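Long-range contacts in copper-transporting atpase (Sulfolobus solfataricus, PDB 2YJ4), which probably couples ATP hydrolysis to the transport of copper or related cations across the cell membrane, as a type IB P-type ATPase: residues T30-K35 against N199-I204; S55-A60 against Q81-L86; A64-P69 against F91-G96. The protein carries 1 engineered substitution. All coordinates share one frame; numbering follows the deposited sequence.

Interaction 1: residues T30-K35 against N199-I204; sequences TIIFNK and NKVLMI. Engineered in segment 30-35: Asn34 (natural residue Asp).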
loop_
_atom_site.group_PDB
_atom_site.type_symbol
_atom_site.label_atom_id
_atom_site.label_comp_id
_atom_site.label_asym_id
_atom_site.label_seq_id
_atom_site.Cartn_x
_atom_site.Cartn_y
_atom_site.Cartn_z
ATOM N N THR A 30 6.486 4.735 -19.990
ATOM C CA THR A 30 6.879 4.267 -18.668
ATOM C C THR A 30 5.675 4.227 -17.740
ATOM O O THR A 30 4.973 5.226 -17.578
ATOM C CB THR A 30 7.963 5.166 -18.065
ATOM O OG1 THR A 30 9.084 5.221 -18.955
ATOM C CG2 THR A 30 8.414 4.637 -16.711
ATOM N N ILE A 31 5.428 3.060 -17.153
ATOM C CA ILE A 31 4.307 2.871 -16.233
ATOM C C ILE A 31 4.856 2.619 -14.842
ATOM O O ILE A 31 5.531 1.608 -14.616
ATOM C CB ILE A 31 3.427 1.656 -16.625
ATOM C CG1 ILE A 31 3.020 1.731 -18.089
ATOM C CG2 ILE A 31 2.154 1.603 -15.765
ATOM C CD1 ILE A 31 1.872 2.690 -18.340
ATOM N N ILE A 32 4.585 3.528 -13.912
ATOM C CA ILE A 32 5.083 3.339 -12.549
ATOM C C ILE A 32 3.977 2.984 -11.569
ATOM O O ILE A 32 2.985 3.695 -11.471
ATOM C CB ILE A 32 5.786 4.575 -12.018
ATOM C CG1 ILE A 32 6.971 4.952 -12.920
ATOM C CG2 ILE A 32 6.271 4.305 -10.608
ATOM C CD1 ILE A 32 7.611 6.317 -12.566
ATOM N N PHE A 33 4.135 1.873 -10.864
ATOM C CA PHE A 33 3.168 1.518 -9.843
ATOM C C PHE A 33 3.691 1.847 -8.474
ATOM O O PHE A 33 4.761 1.379 -8.103
ATOM C CB PHE A 33 2.877 0.029 -9.872
ATOM C CG PHE A 33 2.100 -0.408 -11.069
ATOM C CD1 PHE A 33 0.714 -0.377 -11.058
ATOM C CD2 PHE A 33 2.750 -0.852 -12.205
ATOM C CE1 PHE A 33 -0.012 -0.790 -12.157
ATOM C CE2 PHE A 33 2.030 -1.268 -13.312
ATOM C CZ PHE A 33 0.645 -1.239 -13.287
ATOM N N ASN A 34 2.947 2.652 -7.724
ATOM C CA ASN A 34 3.117 2.670 -6.278
ATOM C C ASN A 34 2.581 1.361 -5.726
ATOM O O ASN A 34 1.528 0.893 -6.151
ATOM C CB ASN A 34 2.385 3.845 -5.648
ATOM C CG ASN A 34 3.015 5.166 -6.004
ATOM O OD1 ASN A 34 4.069 5.527 -5.465
ATOM N ND2 ASN A 34 2.379 5.903 -6.928
ATOM N N LYS A 35 3.306 0.759 -4.794
ATOM C CA LYS A 35 2.935 -0.552 -4.291
ATOM C C LYS A 35 1.613 -0.539 -3.520
ATOM O O LYS A 35 0.595 -1.032 -4.013
ATOM C CB LYS A 35 4.044 -1.142 -3.414
ATOM C CG LYS A 35 3.886 -2.643 -3.175
ATOM C CD LYS A 35 4.602 -3.182 -1.942
ATOM C CE LYS A 35 3.839 -2.852 -0.676
ATOM N NZ LYS A 35 4.016 -3.898 0.372
ATOM N N ASN A 199 11.202 10.689 -20.671
ATOM C CA ASN A 199 10.212 9.629 -20.568
ATOM C C ASN A 199 8.837 10.192 -20.274
ATOM O O ASN A 199 8.704 11.173 -19.549
ATOM C CB ASN A 199 10.597 8.645 -19.475
ATOM C CG ASN A 199 11.769 7.802 -19.856
ATOM O OD1 ASN A 199 11.876 7.356 -21.003
ATOM N ND2 ASN A 199 12.672 7.577 -18.907
ATOM N N LYS A 200 7.817 9.570 -20.848
ATOM C CA LYS A 200 6.441 9.935 -20.561
ATOM C C LYS A 200 5.854 8.940 -19.559
ATOM O O LYS A 200 5.687 7.764 -19.843
ATOM C CB LYS A 200 5.622 9.978 -21.849
ATOM C CG LYS A 200 5.988 11.136 -22.777
ATOM C CD LYS A 200 5.420 12.459 -22.280
ATOM C CE LYS A 200 5.915 13.629 -23.118
ATOM N NZ LYS A 200 5.380 14.939 -22.625
ATOM N N VAL A 201 5.547 9.425 -18.370
ATOM C CA VAL A 201 5.247 8.546 -17.264
ATOM C C VAL A 201 3.768 8.518 -16.912
ATOM O O VAL A 201 3.129 9.568 -16.723
ATOM C CB VAL A 201 6.069 8.955 -16.033
ATOM C CG1 VAL A 201 5.651 8.124 -14.806
ATOM C CG2 VAL A 201 7.562 8.814 -16.335
ATOM N N LEU A 202 3.225 7.307 -16.848
ATOM C CA LEU A 202 1.884 7.098 -16.312
ATOM C C LEU A 202 2.057 6.403 -14.975
ATOM O O LEU A 202 2.791 5.416 -14.879
ATOM C CB LEU A 202 1.024 6.246 -17.250
ATOM C CG LEU A 202 -0.440 6.087 -16.802
ATOM C CD1 LEU A 202 -1.362 5.891 -17.982
ATOM C CD2 LEU A 202 -0.604 4.961 -15.796
ATOM N N MET A 203 1.415 6.932 -13.940
ATOM C CA MET A 203 1.581 6.375 -12.600
ATOM C C MET A 203 0.251 6.071 -11.974
ATOM O O MET A 203 -0.693 6.855 -12.064
ATOM C CB MET A 203 2.371 7.307 -11.668
ATOM C CG MET A 203 2.259 6.947 -10.160
ATOM S SD MET A 203 3.296 8.023 -9.129
ATOM C CE MET A 203 4.575 8.323 -10.339
ATOM N N ILE A 204 0.190 4.916 -11.335
ATOM C CA ILE A 204 -0.970 4.566 -10.556
ATOM C C ILE A 204 -0.593 4.649 -9.079
ATOM O O ILE A 204 0.439 4.123 -8.665
ATOM C CB ILE A 204 -1.509 3.174 -10.931
ATOM C CG1 ILE A 204 -1.761 3.098 -12.435
ATOM C CG2 ILE A 204 -2.804 2.895 -10.194
ATOM C CD1 ILE A 204 -0.695 2.369 -13.213
#
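Ile32 and Val201 meet methyl to methyl, CD1 of Ile32 lying 3.5 Å from CG1 of Val201, on the face of the sheet that helix 184-196 covers through Leu194. On the other face Ile204 runs alongside Phe33, and its CD1 comes in obliquely to the ring, 3.4 Å from CE1. The chi2 of Ile204, 102°, is off the staggered values and swings CD1 over to the aromatic ring. Between these two layers, strands 30-34 and 201-204 pair in parallel: Leu202 N gives to Thr30 O (2.8 Å), Ile32 N to Leu202 O, and Ile204 N to Ile32 O. The middle of the pair is dense. At the start of the segments the grip slackens: the bond from Thr30 N to Lys200 O is bent (148°), the partly exposed Asn199 brings its CB to 3.8 Å from Thr30 OG1, and Lys200, also partly exposed, leads its chain away. At the far end Ile204 O takes two donors, Asn34 N at 3.1 Å and Asn34 ND2 at 3.2 Å, ND2 sitting above the carbonyl plane. ND2 also makes a weak bond to Met203 SD, and OD1 a weak one to Lys187 NZ, so both ends of the amide have partners. Asn34 is engineered; the natural aspartate begins the DKTGT motif, whose aspartate is phosphorylated in P-type ATPases. The chemistry therefore runs from apolar packing to a polar end, where the engineered amide turns its N-H groups to a backbone carbonyl and, weakly, to a sulfur.

Interaction 2: residues S55-A60 against Q81-L86; sequences SLAYAA and QGVKIL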
loop_
_atom_site.group_PDB
_atom_site.type_symbol
_atom_site.label_atom_id
_atom_site.label_comp_id
_atom_site.label_asym_id
_atom_site.label_seq_id
_atom_site.Cartn_x
_atom_site.Cartn_y
_atom_site.Cartn_z
ATOM N N SER A 55 1.352 -14.082 25.434
ATOM C CA SER A 55 1.841 -12.836 24.831
ATOM C C SER A 55 0.908 -12.335 23.734
ATOM O O SER A 55 0.684 -11.130 23.574
ATOM C CB SER A 55 3.234 -13.038 24.218
ATOM O OG SER A 55 4.120 -13.623 25.144
ATOM N N LEU A 56 0.395 -13.266 22.943
ATOM C CA LEU A 56 -0.553 -12.905 21.903
ATOM C C LEU A 56 -1.767 -12.226 22.549
ATOM O O LEU A 56 -2.125 -11.094 22.185
ATOM C CB LEU A 56 -0.950 -14.149 21.112
ATOM C CG LEU A 56 -2.001 -13.981 20.030
ATOM C CD1 LEU A 56 -1.509 -12.953 19.006
ATOM C CD2 LEU A 56 -2.250 -15.338 19.401
ATOM N N ALA A 57 -2.367 -12.897 23.538
ATOM C CA ALA A 57 -3.527 -12.341 24.251
ATOM C C ALA A 57 -3.253 -10.947 24.805
ATOM O O ALA A 57 -4.033 -10.025 24.572
ATOM C CB ALA A 57 -3.976 -13.270 25.358
ATOM N N TYR A 58 -2.152 -10.796 25.544
ATOM C CA TYR A 58 -1.716 -9.467 26.020
ATOM C C TYR A 58 -1.693 -8.425 24.908
ATOM O O TYR A 58 -2.358 -7.378 24.998
ATOM C CB TYR A 58 -0.326 -9.554 26.665
ATOM C CG TYR A 58 -0.347 -10.184 28.040
ATOM C CD1 TYR A 58 -1.519 -10.211 28.794
ATOM C CD2 TYR A 58 0.788 -10.754 28.581
ATOM C CE1 TYR A 58 -1.556 -10.793 30.050
ATOM C CE2 TYR A 58 0.766 -11.318 29.845
ATOM C CZ TYR A 58 -0.406 -11.331 30.573
ATOM O OH TYR A 58 -0.441 -11.912 31.809
ATOM N N ALA A 59 -0.937 -8.720 23.848
ATOM C CA ALA A 59 -0.842 -7.802 22.713
ATOM C C ALA A 59 -2.197 -7.390 22.145
ATOM O O ALA A 59 -2.469 -6.200 21.990
ATOM C CB ALA A 59 0.049 -8.377 21.616
ATOM N N ALA A 60 -3.049 -8.364 21.825
ATOM C CA ALA A 60 -4.373 -8.053 21.264
ATOM C C ALA A 60 -5.269 -7.311 22.277
ATOM O O ALA A 60 -6.002 -6.399 21.918
ATOM C CB ALA A 60 -5.067 -9.323 20.771
ATOM N N GLN A 81 -6.866 -17.186 16.433
ATOM C CA GLN A 81 -6.113 -18.178 17.182
ATOM C C GLN A 81 -6.943 -18.655 18.350
ATOM O O GLN A 81 -6.717 -19.731 18.884
ATOM C CB GLN A 81 -4.789 -17.611 17.677
ATOM C CG GLN A 81 -3.933 -17.066 16.580
ATOM C CD GLN A 81 -3.791 -18.036 15.422
ATOM O OE1 GLN A 81 -3.680 -19.248 15.612
ATOM N NE2 GLN A 81 -3.791 -17.501 14.209
ATOM N N GLY A 82 -7.928 -17.862 18.740
ATOM C CA GLY A 82 -8.897 -18.330 19.714
ATOM C C GLY A 82 -8.693 -17.780 21.111
ATOM O O GLY A 82 -9.339 -18.237 22.045
ATOM N N VAL A 83 -7.798 -16.803 21.268
ATOM C CA VAL A 83 -7.574 -16.197 22.585
ATOM C C VAL A 83 -8.584 -15.072 22.776
ATOM O O VAL A 83 -9.099 -14.531 21.809
ATOM C CB VAL A 83 -6.118 -15.654 22.764
ATOM C CG1 VAL A 83 -5.061 -16.715 22.369
ATOM C CG2 VAL A 83 -5.921 -14.377 21.976
ATOM N N LYS A 84 -8.882 -14.719 24.019
ATOM C CA LYS A 84 -9.898 -13.706 24.262
ATOM C C LYS A 84 -9.295 -12.378 24.692
ATOM O O LYS A 84 -8.172 -12.328 25.158
ATOM C CB LYS A 84 -10.938 -14.205 25.278
ATOM C CG LYS A 84 -10.532 -14.052 26.728
ATOM C CD LYS A 84 -11.495 -14.779 27.651
ATOM C CE LYS A 84 -10.958 -14.741 29.083
ATOM N NZ LYS A 84 -11.647 -15.710 29.993
ATOM N N ILE A 85 -10.049 -11.303 24.494
ATOM C CA ILE A 85 -9.625 -9.968 24.879
ATOM C C ILE A 85 -9.657 -9.795 26.406
ATOM O O ILE A 85 -10.662 -10.095 27.061
ATOM C CB ILE A 85 -10.507 -8.906 24.202
ATOM C CG1 ILE A 85 -10.337 -8.980 22.678
ATOM C CG2 ILE A 85 -10.194 -7.499 24.756
ATOM C CD1 ILE A 85 -8.862 -8.998 22.259
ATOM N N LEU A 86 -8.546 -9.336 26.980
ATOM C CA LEU A 86 -8.473 -9.175 28.422
ATOM C C LEU A 86 -8.685 -7.723 28.764
ATOM O O LEU A 86 -8.527 -6.853 27.909
ATOM C CB LEU A 86 -7.138 -9.680 28.977
ATOM C CG LEU A 86 -6.851 -11.182 28.830
ATOM C CD1 LEU A 86 -5.525 -11.535 29.482
ATOM C CD2 LEU A 86 -7.970 -12.016 29.423
#
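Ala57 and Val83 form the middle of this contact, with Val83 CG2 3.9 Å from Ala57 CA and 4.1 Å from its CB. That methyl lies between the backbone N and carbonyl carbon of Val83 (chi1 -50°), which turns it to the helix, where the small Ala57 lets it come up to the backbone. The residue before Ala57, Leu56, sends CD2 across the chain of Gln81 at about a right angle, 3.7 Å from CG; the trans chi1 of Leu56 (177°) carries the branch out to it. One turn on, Ile85 lays CD1 against the backbone and CB of Ala60, 3.9 Å from Ala60 O. Tyr58 adds a lighter touch, its CE1 4.1 Å from Leu86 CD1. The side chains meet by apolar packing alone. The polar tie comes from the next turn of helix 53-63, where Ser61 OG bonds both Ala57 O and Leu86 N and so pins the far end of the loop. At the near end Gly82 ends helix 69-81 with a positive phi of 103°, a turn at which a CB would jam against the carbonyl O of Gln81; from there the chain passes along helix 53-63. Ala78 of helix 69-81 touches Leu56, Ala60 and Val83 alike, while Phe131 of the antiparallel sheet lies against Leu56. A helix pair resting on one face of an antiparallel sheet, closed by this loop, is typical of the nucleotide-binding domain of type IB P-type ATPases.

Interaction 3: residues A64-P69 against F91-G96; sequences ALSSHP and FKEISG. With AMP (adenosine monophosphate), chain C.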
loop_
_atom_site.group_PDB
_atom_site.type_symbol
_atom_site.label_atom_id
_atom_site.label_comp_id
_atom_site.label_asym_id
_atom_site.label_seq_id
_atom_site.Cartn_x
_atom_site.Cartn_y
_atom_site.Cartn_z
ATOM N N ALA A 64 -6.719 -3.800 21.286
ATOM C CA ALA A 64 -8.168 -3.796 21.075
ATOM C C ALA A 64 -8.708 -2.390 21.248
ATOM O O ALA A 64 -9.798 -2.084 20.776
ATOM C CB ALA A 64 -8.882 -4.766 22.037
ATOM N N LEU A 65 -7.936 -1.544 21.936
ATOM C CA LEU A 65 -8.369 -0.195 22.284
ATOM C C LEU A 65 -7.881 0.864 21.298
ATOM O O LEU A 65 -8.054 2.056 21.527
ATOM C CB LEU A 65 -7.895 0.162 23.691
ATOM C CG LEU A 65 -8.483 -0.631 24.855
ATOM C CD1 LEU A 65 -7.956 -0.091 26.171
ATOM C CD2 LEU A 65 -10.002 -0.573 24.822
ATOM N N SER A 66 -7.258 0.431 20.210
ATOM C CA SER A 66 -6.781 1.348 19.186
ATOM C C SER A 66 -7.572 1.103 17.924
ATOM O O SER A 66 -8.153 0.028 17.762
ATOM C CB SER A 66 -5.299 1.125 18.909
ATOM O OG SER A 66 -4.954 1.576 17.613
ATOM N N SER A 67 -7.588 2.091 17.032
ATOM C CA SER A 67 -8.318 1.978 15.768
ATOM C C SER A 67 -7.369 1.877 14.586
ATOM O O SER A 67 -7.800 1.723 13.449
ATOM C CB SER A 67 -9.259 3.168 15.571
ATOM O OG SER A 67 -10.366 3.088 16.455
ATOM N N HIS A 68 -6.074 1.973 14.865
ATOM C CA HIS A 68 -5.058 1.844 13.832
ATOM C C HIS A 68 -5.199 0.492 13.123
ATOM O O HIS A 68 -5.445 -0.537 13.770
ATOM C CB HIS A 68 -3.663 1.993 14.449
ATOM C CG HIS A 68 -2.574 2.233 13.449
ATOM N ND1 HIS A 68 -2.352 1.406 12.367
ATOM C CD2 HIS A 68 -1.632 3.207 13.376
ATOM C CE1 HIS A 68 -1.326 1.862 11.670
ATOM N NE2 HIS A 68 -0.871 2.952 12.261
ATOM N N PRO A 69 -5.057 0.497 11.783
ATOM C CA PRO A 69 -5.156 -0.708 10.946
ATOM C C PRO A 69 -4.290 -1.850 11.473
ATOM O O PRO A 69 -4.722 -3.003 11.477
ATOM C CB PRO A 69 -4.630 -0.231 9.592
ATOM C CG PRO A 69 -4.964 1.214 9.568
ATOM C CD PRO A 69 -4.798 1.704 10.975
ATOM N N PHE A 91 -4.522 2.590 29.429
ATOM C CA PHE A 91 -4.157 2.442 28.041
ATOM C C PHE A 91 -3.689 3.766 27.477
ATOM O O PHE A 91 -4.218 4.819 27.828
ATOM C CB PHE A 91 -5.352 1.944 27.241
ATOM C CG PHE A 91 -5.191 2.098 25.772
ATOM C CD1 PHE A 91 -4.467 1.170 25.042
ATOM C CD2 PHE A 91 -5.769 3.168 25.108
ATOM C CE1 PHE A 91 -4.329 1.298 23.672
ATOM C CE2 PHE A 91 -5.625 3.311 23.745
ATOM C CZ PHE A 91 -4.908 2.368 23.022
ATOM N N LYS A 92 -2.717 3.698 26.576
ATOM C CA LYS A 92 -2.176 4.885 25.953
ATOM C C LYS A 92 -1.735 4.590 24.530
ATOM O O LYS A 92 -0.895 3.713 24.313
ATOM C CB LYS A 92 -0.962 5.361 26.750
ATOM C CG LYS A 92 -0.940 6.844 27.054
ATOM C CD LYS A 92 -1.104 7.081 28.545
ATOM C CE LYS A 92 -2.493 6.651 29.021
ATOM N NZ LYS A 92 -2.557 6.391 30.502
ATOM N N GLU A 93 -2.297 5.311 23.561
ATOM C CA GLU A 93 -1.697 5.366 22.228
ATOM C C GLU A 93 -0.523 6.334 22.289
ATOM O O GLU A 93 -0.393 7.086 23.251
ATOM C CB GLU A 93 -2.700 5.850 21.188
ATOM C CG GLU A 93 -3.391 4.751 20.394
ATOM C CD GLU A 93 -4.610 5.270 19.636
ATOM O OE1 GLU A 93 -5.155 6.330 20.030
ATOM O OE2 GLU A 93 -5.022 4.622 18.646
ATOM N N ILE A 94 0.328 6.316 21.268
ATOM C CA ILE A 94 1.524 7.159 21.239
ATOM C C ILE A 94 1.676 7.925 19.923
ATOM O O ILE A 94 2.459 8.882 19.837
ATOM C CB ILE A 94 2.798 6.331 21.489
ATOM C CG1 ILE A 94 3.072 6.205 22.994
ATOM C CG2 ILE A 94 3.994 6.953 20.780
ATOM C CD1 ILE A 94 2.131 5.263 23.720
ATOM N N SER A 95 0.922 7.500 18.911
ATOM C CA SER A 95 0.935 8.114 17.578
ATOM C C SER A 95 2.138 7.665 16.747
ATOM O O SER A 95 1.990 7.178 15.622
ATOM C CB SER A 95 0.897 9.649 17.660
ATOM O OG SER A 95 -0.131 10.116 18.523
ATOM N N GLY A 96 3.330 7.840 17.302
ATOM C CA GLY A 96 4.534 7.467 16.591
ATOM C C GLY A 96 4.869 5.993 16.714
ATOM O O GLY A 96 5.073 5.312 15.707
HETATM P P AMP C . 1.415 5.554 10.980
HETATM O O1P AMP C . 2.297 6.733 10.634
HETATM O O2P AMP C . 0.222 6.036 11.777
HETATM O O3P AMP C . 1.163 4.727 9.736
HETATM O "O5'" AMP C . 2.416 4.776 11.944
HETATM C "C5'" AMP C . 3.732 4.456 11.522
HETATM C "C4'" AMP C . 4.283 3.283 12.286
HETATM O "O4'" AMP C . 3.934 3.410 13.688
HETATM C "C3'" AMP C . 3.732 1.920 11.896
HETATM O "O3'" AMP C . 4.340 1.386 10.733
HETATM C "C2'" AMP C . 3.967 1.087 13.154
HETATM O "O2'" AMP C . 5.315 0.642 13.225
HETATM C "C1'" AMP C . 3.747 2.127 14.255
HETATM N N9 AMP C . 2.386 2.056 14.824
HETATM C C8 AMP C . 1.429 3.000 14.698
HETATM N N7 AMP C . 0.292 2.639 15.347
HETATM C C5 AMP C . 0.525 1.436 15.910
HETATM C C6 AMP C . -0.247 0.491 16.741
HETATM N N6 AMP C . -1.513 0.782 17.093
HETATM N N1 AMP C . 0.349 -0.661 17.116
HETATM C C2 AMP C . 1.614 -0.952 16.761
HETATM N N3 AMP C . 2.378 -0.138 16.009
HETATM C C4 AMP C . 1.903 1.053 15.565
#
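Phe91 turns one ring face to Leu65, its CG anti to the backbone N (chi1 165°), the two side chains sliding past each other in opposite directions. Starting at its CB, Phe91 meets Leu65 CD1 at 3.5 Å, and CG touches the same methyl. Further out the ring takes Leu65 CB squarely over its centre, a CH-pi contact 3.6 Å from the centroid and only 5° off the normal. At the tip, CZ reaches Leu65 O at 3.5 Å. On the opposite face Glu93 N sits toward the rim. With an alanine in place of Phe91, Leu65 CB would probably lose the ring face it rests on, opening a gap and leaving the leucine freer to turn. Beyond the ring, Ser66 OG donates to Glu93 OE2 (3.2 Å), on the anti side of the carboxylate, and accepts from His68 N (3.0 Å), an ST turn. His68, N-cap of helix 69-81 through ND1 to Ile70 N, has adenine C5 of AMP over one face toward the rim, the rings steeply inclined, and its NE2 bonds O2P weakly. Glu63 holds AMP as well. The chemistry thus divides: an apolar CH-pi contact joins the segments, while the bonds of Ser66 probably help to place the nucleotide-binding histidine.

How the interactions relate
Interaction 1 stands apart from the other two, its centre about 42 Å from that of interaction 2 and about 34 Å from that of interaction 3, across the centre of the chain. It joins neighbouring strands of the mixed, mostly parallel sheet of the HAD-type phosphorylation domain. The other two lie about 16 Å apart, centre to centre, in the nucleotide-binding domain inserted after strand 30-34, before the chain returns to the sheet at strand 154-158, and they touch where Ile85 packs on Ala64. Along the chain, segments 55-60, 64-69, 81-86 and 91-96 alternate between them, so helices 53-63 and 69-81 and strand 91-93 are tied together, with interaction 3 next to AMP and interaction 2 further off. Interaction 1 closes the long loop that carries this whole domain.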